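Local coordinates for protein alpha-1,3-glucanase (Paenibacillus glycanilyticus, PDB 6K0P) that probably hydrolyses alpha-1,3-glucan through its family GH87 catalytic domain, seen here as an engineered variant with nigerose bound, at residues A263-Y277 and M293-V307. The protein carries 1 engineered substitution. Residues are numbered along the deposited sequence; the frame is centred on the assembly and turned at random.
Sequences ANGSTIRDLSAWGNY and MQNVTVQNIWVEHFV
Thr-267 to Arg-269 pairs in parallel with Thr-297 to Gln-299, both chains turn a corner, at Asp-270 and Asn-300, and pairing resumes as Ser-272 to Trp-274 runs beside Trp-302 to Glu-304, the second pair of strand axes only 6° from parallel. At the corner the side chains of Asp-270 and Asn-300 cross nearly at a right angle: Asn-300 ND2 gives a straight bond to Asp-270 OD1 (2.9 Å), reaching it from above the carboxylate plane. The other oxygen, Asp-270 OD2, takes Arg-269 NH1 in a salt bridge at 2.8 Å and a bond from Gln-179, so the carboxylate is gripped at both ends. In-register strands bending at matching residues mark successive coils of the right-handed parallel beta-helix expected of this pectate-lyase-like domain. Inside the coil, Leu-271 CD1 rests on Ile-301 CG2 at 3.9 Å, and Ala-273 and Ile-301 also meet Phe-287. On the other face Trp-274, its CG anti to the carbonyl carbon (chi1 -67°), lays its six-membered ring alongside the Glu-304 carboxylate and puts CZ2 over one face of Trp-302, 3.7 Å from CE2. Trp-302 NE1 holds Glu-304 OE2 in its ring plane at 2.7 Å, while Trp-274 NE1 bonds Ser-272 OG. Replacing Trp-274 by alanine would probably uncover the Trp-302 face and leave the Glu-304 carboxylate less shielded. Beyond the strands, Gly-275 CA sits over the Phe-306 ring, 3.9 Å from its centroid, and Val-307 CG2 over that of Tyr-277; Val-307 also touches a bound glucose.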
loop_
_atom_site.group_PDB
_atom_site.type_symbol
_atom_site.label_atom_id
_atom_site.label_comp_id
_atom_site.label_asym_id
_atom_site.label_seq_id
_atom_site.Cartn_x
_atom_site.Cartn_y
_atom_site.Cartn_z
ATOM N N ALA A 263 -11.092 19.389 -17.871
ATOM C CA ALA A 263 -11.913 18.572 -16.987
ATOM C C ALA A 263 -11.444 18.621 -15.538
ATOM O O ALA A 263 -11.829 17.767 -14.728
ATOM C CB ALA A 263 -11.997 17.135 -17.495
ATOM N N ASN A 264 -10.634 19.614 -15.181
ATOM C CA ASN A 264 -10.410 19.875 -13.768
ATOM C C ASN A 264 -11.759 20.029 -13.077
ATOM O O ASN A 264 -12.730 20.502 -13.677
ATOM C CB ASN A 264 -9.591 21.156 -13.597
ATOM C CG ASN A 264 -8.102 20.947 -13.887
ATOM O OD1 ASN A 264 -7.606 19.812 -13.913
ATOM N ND2 ASN A 264 -7.385 22.045 -14.097
ATOM N N GLY A 265 -11.838 19.581 -11.823
ATOM C CA GLY A 265 -13.098 19.596 -11.107
ATOM C C GLY A 265 -13.949 18.353 -11.285
ATOM O O GLY A 265 -15.058 18.302 -10.739
ATOM N N SER A 266 -13.475 17.364 -12.035
ATOM C CA SER A 266 -14.214 16.131 -12.276
ATOM C C SER A 266 -14.274 15.260 -11.022
ATOM O O SER A 266 -13.521 15.434 -10.062
ATOM C CB SER A 266 -13.550 15.333 -13.401
ATOM O OG SER A 266 -13.685 15.993 -14.654
ATOM N N THR A 267 -15.189 14.292 -11.055
ATOM C CA THR A 267 -15.356 13.317 -9.989
ATOM C C THR A 267 -15.470 11.942 -10.623
ATOM O O THR A 267 -16.219 11.766 -11.587
ATOM C CB THR A 267 -16.635 13.601 -9.195
ATOM O OG1 THR A 267 -16.542 14.902 -8.591
ATOM C CG2 THR A 267 -16.836 12.551 -8.113
ATOM N N ILE A 268 -14.714 10.977 -10.100
ATOM C CA ILE A 268 -14.852 9.577 -10.482
ATOM C C ILE A 268 -15.164 8.809 -9.209
ATOM O O ILE A 268 -14.387 8.870 -8.245
ATOM C CB ILE A 268 -13.567 9.038 -11.131
ATOM C CG1 ILE A 268 -13.200 9.866 -12.367
ATOM C CG2 ILE A 268 -13.728 7.566 -11.495
ATOM C CD1 ILE A 268 -11.858 9.499 -12.985
ATOM N N ARG A 269 -16.287 8.089 -9.188
ATOM C CA ARG A 269 -16.676 7.459 -7.930
ATOM C C ARG A 269 -17.468 6.173 -8.116
ATOM O O ARG A 269 -18.146 5.969 -9.128
ATOM C CB ARG A 269 -17.459 8.415 -7.020
ATOM C CG ARG A 269 -18.829 8.833 -7.570
ATOM C CD ARG A 269 -19.512 9.761 -6.568
ATOM N NE ARG A 269 -20.687 10.465 -7.071
ATOM C CZ ARG A 269 -21.936 10.079 -6.848
ATOM N NH1 ARG A 269 -22.172 8.975 -6.150
ATOM N NH2 ARG A 269 -22.955 10.799 -7.317
ATOM N N ASP A 270 -17.376 5.313 -7.092
ATOM C CA ASP A 270 -18.312 4.204 -6.881
ATOM C C ASP A 270 -18.166 3.113 -7.944
ATOM O O ASP A 270 -19.144 2.658 -8.532
ATOM C CB ASP A 270 -19.759 4.692 -6.765
ATOM C CG ASP A 270 -19.942 5.737 -5.681
ATOM O OD1 ASP A 270 -19.141 5.775 -4.718
ATOM O OD2 ASP A 270 -20.905 6.519 -5.780
ATOM N N LEU A 271 -16.933 2.673 -8.172
ATOM C CA LEU A 271 -16.693 1.661 -9.190
ATOM C C LEU A 271 -15.361 0.986 -8.900
ATOM O O LEU A 271 -14.575 1.451 -8.074
ATOM C CB LEU A 271 -16.725 2.277 -10.600
ATOM C CG LEU A 271 -15.808 3.477 -10.906
ATOM C CD1 LEU A 271 -14.358 3.051 -11.138
ATOM C CD2 LEU A 271 -16.344 4.260 -12.113
ATOM N N SER A 272 -15.100 -0.094 -9.620
ATOM C CA SER A 272 -13.815 -0.764 -9.538
ATOM C C SER A 272 -13.168 -0.835 -10.913
ATOM O O SER A 272 -13.837 -0.730 -11.950
ATOM C CB SER A 272 -13.917 -2.174 -8.925
ATOM O OG SER A 272 -14.740 -3.010 -9.729
ATOM N N ALA A 273 -11.840 -0.976 -10.908
ATOM C CA ALA A 273 -11.068 -1.103 -12.135
ATOM C C ALA A 273 -10.087 -2.249 -11.968
ATOM O O ALA A 273 -9.307 -2.278 -11.003
ATOM C CB ALA A 273 -10.328 0.190 -12.475
ATOM N N TRP A 274 -10.140 -3.183 -12.907
ATOM C CA TRP A 274 -9.406 -4.442 -12.864
ATOM C C TRP A 274 -8.434 -4.437 -14.037
ATOM O O TRP A 274 -8.818 -4.718 -15.176
ATOM C CB TRP A 274 -10.397 -5.609 -12.915
ATOM C CG TRP A 274 -11.217 -5.622 -11.659
ATOM C CD1 TRP A 274 -12.422 -5.000 -11.452
ATOM C CD2 TRP A 274 -10.853 -6.222 -10.418
ATOM N NE1 TRP A 274 -12.836 -5.196 -10.152
ATOM C CE2 TRP A 274 -11.889 -5.945 -9.498
ATOM C CE3 TRP A 274 -9.752 -6.971 -9.992
ATOM C CZ2 TRP A 274 -11.852 -6.388 -8.175
ATOM C CZ3 TRP A 274 -9.717 -7.414 -8.675
ATOM C CH2 TRP A 274 -10.763 -7.126 -7.787
ATOM N N GLY A 275 -7.182 -4.086 -13.763
ATOM C CA GLY A 275 -6.184 -3.982 -14.800
ATOM C C GLY A 275 -5.687 -5.338 -15.248
ATOM O O GLY A 275 -6.056 -6.388 -14.725
ATOM N N ASN A 276 -4.821 -5.312 -16.259
ATOM C CA ASN A 276 -4.236 -6.545 -16.771
ATOM C C ASN A 276 -2.712 -6.541 -16.688
ATOM O O ASN A 276 -2.049 -7.323 -17.380
ATOM C CB ASN A 276 -4.729 -6.841 -18.188
ATOM C CG ASN A 276 -4.271 -5.802 -19.189
ATOM O OD1 ASN A 276 -3.498 -4.902 -18.856
ATOM N ND2 ASN A 276 -4.760 -5.918 -20.428
ATOM N N TYR A 277 -2.136 -5.682 -15.848
ATOM C CA TYR A 277 -0.698 -5.725 -15.642
ATOM C C TYR A 277 -0.336 -6.987 -14.878
ATOM O O TYR A 277 -1.025 -7.376 -13.930
ATOM C CB TYR A 277 -0.195 -4.475 -14.901
ATOM C CG TYR A 277 -0.026 -3.310 -15.848
ATOM C CD1 TYR A 277 -1.108 -2.501 -16.172
ATOM C CD2 TYR A 277 1.202 -3.048 -16.457
ATOM C CE1 TYR A 277 -0.976 -1.441 -17.062
ATOM C CE2 TYR A 277 1.342 -1.992 -17.362
ATOM C CZ TYR A 277 0.247 -1.196 -17.653
ATOM O OH TYR A 277 0.343 -0.145 -18.548
ATOM N N MET A 293 -3.539 18.223 -12.699
ATOM C CA MET A 293 -4.973 18.341 -12.465
ATOM C C MET A 293 -5.277 19.048 -11.149
ATOM O O MET A 293 -4.498 18.999 -10.187
ATOM C CB MET A 293 -5.670 16.976 -12.514
ATOM C CG MET A 293 -5.531 16.148 -11.246
ATOM S SD MET A 293 -6.242 14.507 -11.496
ATOM C CE MET A 293 -6.259 13.884 -9.810
ATOM N N GLN A 294 -6.435 19.706 -11.117
ATOM C CA GLN A 294 -6.877 20.499 -9.981
ATOM C C GLN A 294 -8.310 20.134 -9.646
ATOM O O GLN A 294 -9.113 19.869 -10.547
ATOM C CB GLN A 294 -6.817 22.017 -10.298
ATOM C CG GLN A 294 -5.494 22.480 -10.939
ATOM C CD GLN A 294 -4.370 22.686 -9.929
ATOM O OE1 GLN A 294 -4.535 23.402 -8.933
ATOM N NE2 GLN A 294 -3.215 22.073 -10.196
ATOM N N ASN A 295 -8.626 20.109 -8.350
ATOM C CA ASN A 295 -10.006 20.032 -7.865
ATOM C C ASN A 295 -10.723 18.745 -8.278
ATOM O O ASN A 295 -11.955 18.717 -8.355
ATOM C CB ASN A 295 -10.825 21.264 -8.275
ATOM C CG ASN A 295 -10.231 22.552 -7.755
ATOM O OD1 ASN A 295 -9.810 23.415 -8.531
ATOM N ND2 ASN A 295 -10.186 22.689 -6.443
ATOM N N VAL A 296 -9.978 17.671 -8.533
ATOM C CA VAL A 296 -10.560 16.395 -8.952
ATOM C C VAL A 296 -10.801 15.537 -7.717
ATOM O O VAL A 296 -9.986 15.526 -6.790
ATOM C CB VAL A 296 -9.627 15.687 -9.958
ATOM C CG1 VAL A 296 -10.065 14.241 -10.211
ATOM C CG2 VAL A 296 -9.562 16.469 -11.279
ATOM N N THR A 297 -11.928 14.822 -7.697
ATOM C CA THR A 297 -12.272 13.923 -6.605
ATOM C C THR A 297 -12.328 12.504 -7.146
ATOM O O THR A 297 -12.999 12.240 -8.155
ATOM C CB THR A 297 -13.617 14.302 -5.990
ATOM O OG1 THR A 297 -13.500 15.599 -5.390
ATOM C CG2 THR A 297 -14.024 13.300 -4.924
ATOM N N VAL A 298 -11.619 11.601 -6.479
ATOM C CA VAL A 298 -11.626 10.175 -6.784
ATOM C C VAL A 298 -12.064 9.490 -5.497
ATOM O O VAL A 298 -11.346 9.538 -4.487
ATOM C CB VAL A 298 -10.243 9.689 -7.227
ATOM C CG1 VAL A 298 -10.229 8.178 -7.398
ATOM C CG2 VAL A 298 -9.824 10.401 -8.514
ATOM N N GLN A 299 -13.258 8.895 -5.511
ATOM C CA GLN A 299 -13.885 8.485 -4.256
ATOM C C GLN A 299 -14.526 7.112 -4.358
ATOM O O GLN A 299 -15.270 6.836 -5.301
ATOM C CB GLN A 299 -14.945 9.502 -3.825
ATOM C CG GLN A 299 -15.531 9.203 -2.452
ATOM C CD GLN A 299 -16.167 10.424 -1.812
ATOM O OE1 GLN A 299 -15.835 11.562 -2.148
ATOM N NE2 GLN A 299 -17.082 10.192 -0.877
ATOM N N ASN A 300 -14.269 6.263 -3.358
ATOM C CA ASN A 300 -14.910 4.942 -3.287
ATOM C C ASN A 300 -14.681 4.135 -4.565
ATOM O O ASN A 300 -15.604 3.528 -5.122
ATOM C CB ASN A 300 -16.402 5.067 -2.960
ATOM C CG ASN A 300 -17.065 3.721 -2.664
ATOM O OD1 ASN A 300 -16.452 2.814 -2.071
ATOM N ND2 ASN A 300 -18.326 3.585 -3.078
ATOM N N ILE A 301 -13.448 4.149 -5.059
ATOM C CA ILE A 301 -13.068 3.252 -6.141
ATOM C C ILE A 301 -12.094 2.204 -5.618
ATOM O O ILE A 301 -11.370 2.413 -4.636
ATOM C CB ILE A 301 -12.575 3.937 -7.433
ATOM C CG1 ILE A 301 -11.167 4.483 -7.277
ATOM C CG2 ILE A 301 -13.558 5.041 -7.887
ATOM C CD1 ILE A 301 -10.548 4.843 -8.624
ATOM N N TRP A 302 -12.114 1.043 -6.270
ATOM C CA TRP A 302 -11.305 -0.116 -5.912
ATOM C C TRP A 302 -10.527 -0.489 -7.167
ATOM O O TRP A 302 -11.128 -0.787 -8.202
ATOM C CB TRP A 302 -12.259 -1.229 -5.464
ATOM C CG TRP A 302 -11.718 -2.628 -5.251
ATOM C CD1 TRP A 302 -10.434 -3.084 -5.409
ATOM C CD2 TRP A 302 -12.495 -3.751 -4.830
ATOM N NE1 TRP A 302 -10.375 -4.434 -5.114
ATOM C CE2 TRP A 302 -11.632 -4.864 -4.766
ATOM C CE3 TRP A 302 -13.847 -3.924 -4.509
ATOM C CZ2 TRP A 302 -12.079 -6.131 -4.393
ATOM C CZ3 TRP A 302 -14.289 -5.186 -4.141
ATOM C CH2 TRP A 302 -13.406 -6.272 -4.085
ATOM N N VAL A 303 -9.198 -0.395 -7.105
ATOM C CA VAL A 303 -8.339 -0.561 -8.273
ATOM C C VAL A 303 -7.296 -1.631 -7.974
ATOM O O VAL A 303 -6.696 -1.631 -6.891
ATOM C CB VAL A 303 -7.664 0.782 -8.628
ATOM C CG1 VAL A 303 -6.746 0.646 -9.813
ATOM C CG2 VAL A 303 -8.719 1.842 -8.894
ATOM N N GLU A 304 -7.077 -2.528 -8.937
ATOM C CA GLU A 304 -6.084 -3.592 -8.833
ATOM C C GLU A 304 -5.372 -3.799 -10.158
ATOM O O GLU A 304 -5.928 -3.548 -11.230
ATOM C CB GLU A 304 -6.695 -4.946 -8.440
ATOM C CG GLU A 304 -7.493 -4.877 -7.150
ATOM C CD GLU A 304 -7.541 -6.189 -6.377
ATOM O OE1 GLU A 304 -6.766 -7.134 -6.680
ATOM O OE2 GLU A 304 -8.350 -6.267 -5.425
ATOM N N HIS A 305 -4.129 -4.278 -10.073
ATOM C CA HIS A 305 -3.414 -4.787 -11.250
ATOM C C HIS A 305 -3.142 -3.696 -12.277
ATOM O O HIS A 305 -3.159 -3.946 -13.488
ATOM C CB HIS A 305 -4.101 -6.017 -11.854
ATOM C CG HIS A 305 -4.370 -7.085 -10.846
ATOM N ND1 HIS A 305 -5.530 -7.830 -10.835
ATOM C CD2 HIS A 305 -3.629 -7.517 -9.799
ATOM C CE1 HIS A 305 -5.492 -8.676 -9.818
ATOM N NE2 HIS A 305 -4.350 -8.507 -9.174
ATOM N N PHE A 306 -2.898 -2.487 -11.776
ATOM C CA PHE A 306 -2.239 -1.411 -12.499
ATOM C C PHE A 306 -0.856 -1.211 -11.901
ATOM O O PHE A 306 -0.508 -1.803 -10.873
ATOM C CB PHE A 306 -3.068 -0.116 -12.427
ATOM C CG PHE A 306 -4.332 -0.183 -13.240
ATOM C CD1 PHE A 306 -5.499 -0.710 -12.698
ATOM C CD2 PHE A 306 -4.341 0.239 -14.562
ATOM C CE1 PHE A 306 -6.661 -0.793 -13.456
ATOM C CE2 PHE A 306 -5.499 0.159 -15.323
ATOM C CZ PHE A 306 -6.659 -0.359 -14.772
ATOM N N VAL A 307 -0.053 -0.377 -12.562
ATOM C CA VAL A 307 1.223 0.007 -11.971
ATOM C C VAL A 307 0.986 0.918 -10.770
ATOM O O VAL A 307 1.519 0.681 -9.678
ATOM C CB VAL A 307 2.155 0.623 -13.032
ATOM C CG1 VAL A 307 3.498 1.013 -12.399
ATOM C CG2 VAL A 307 2.389 -0.385 -14.156
HETATM O O HOH W 1 -14.250 17.214 -7.696
HETATM O O HOH W 2 -7.505 -7.509 -12.660
#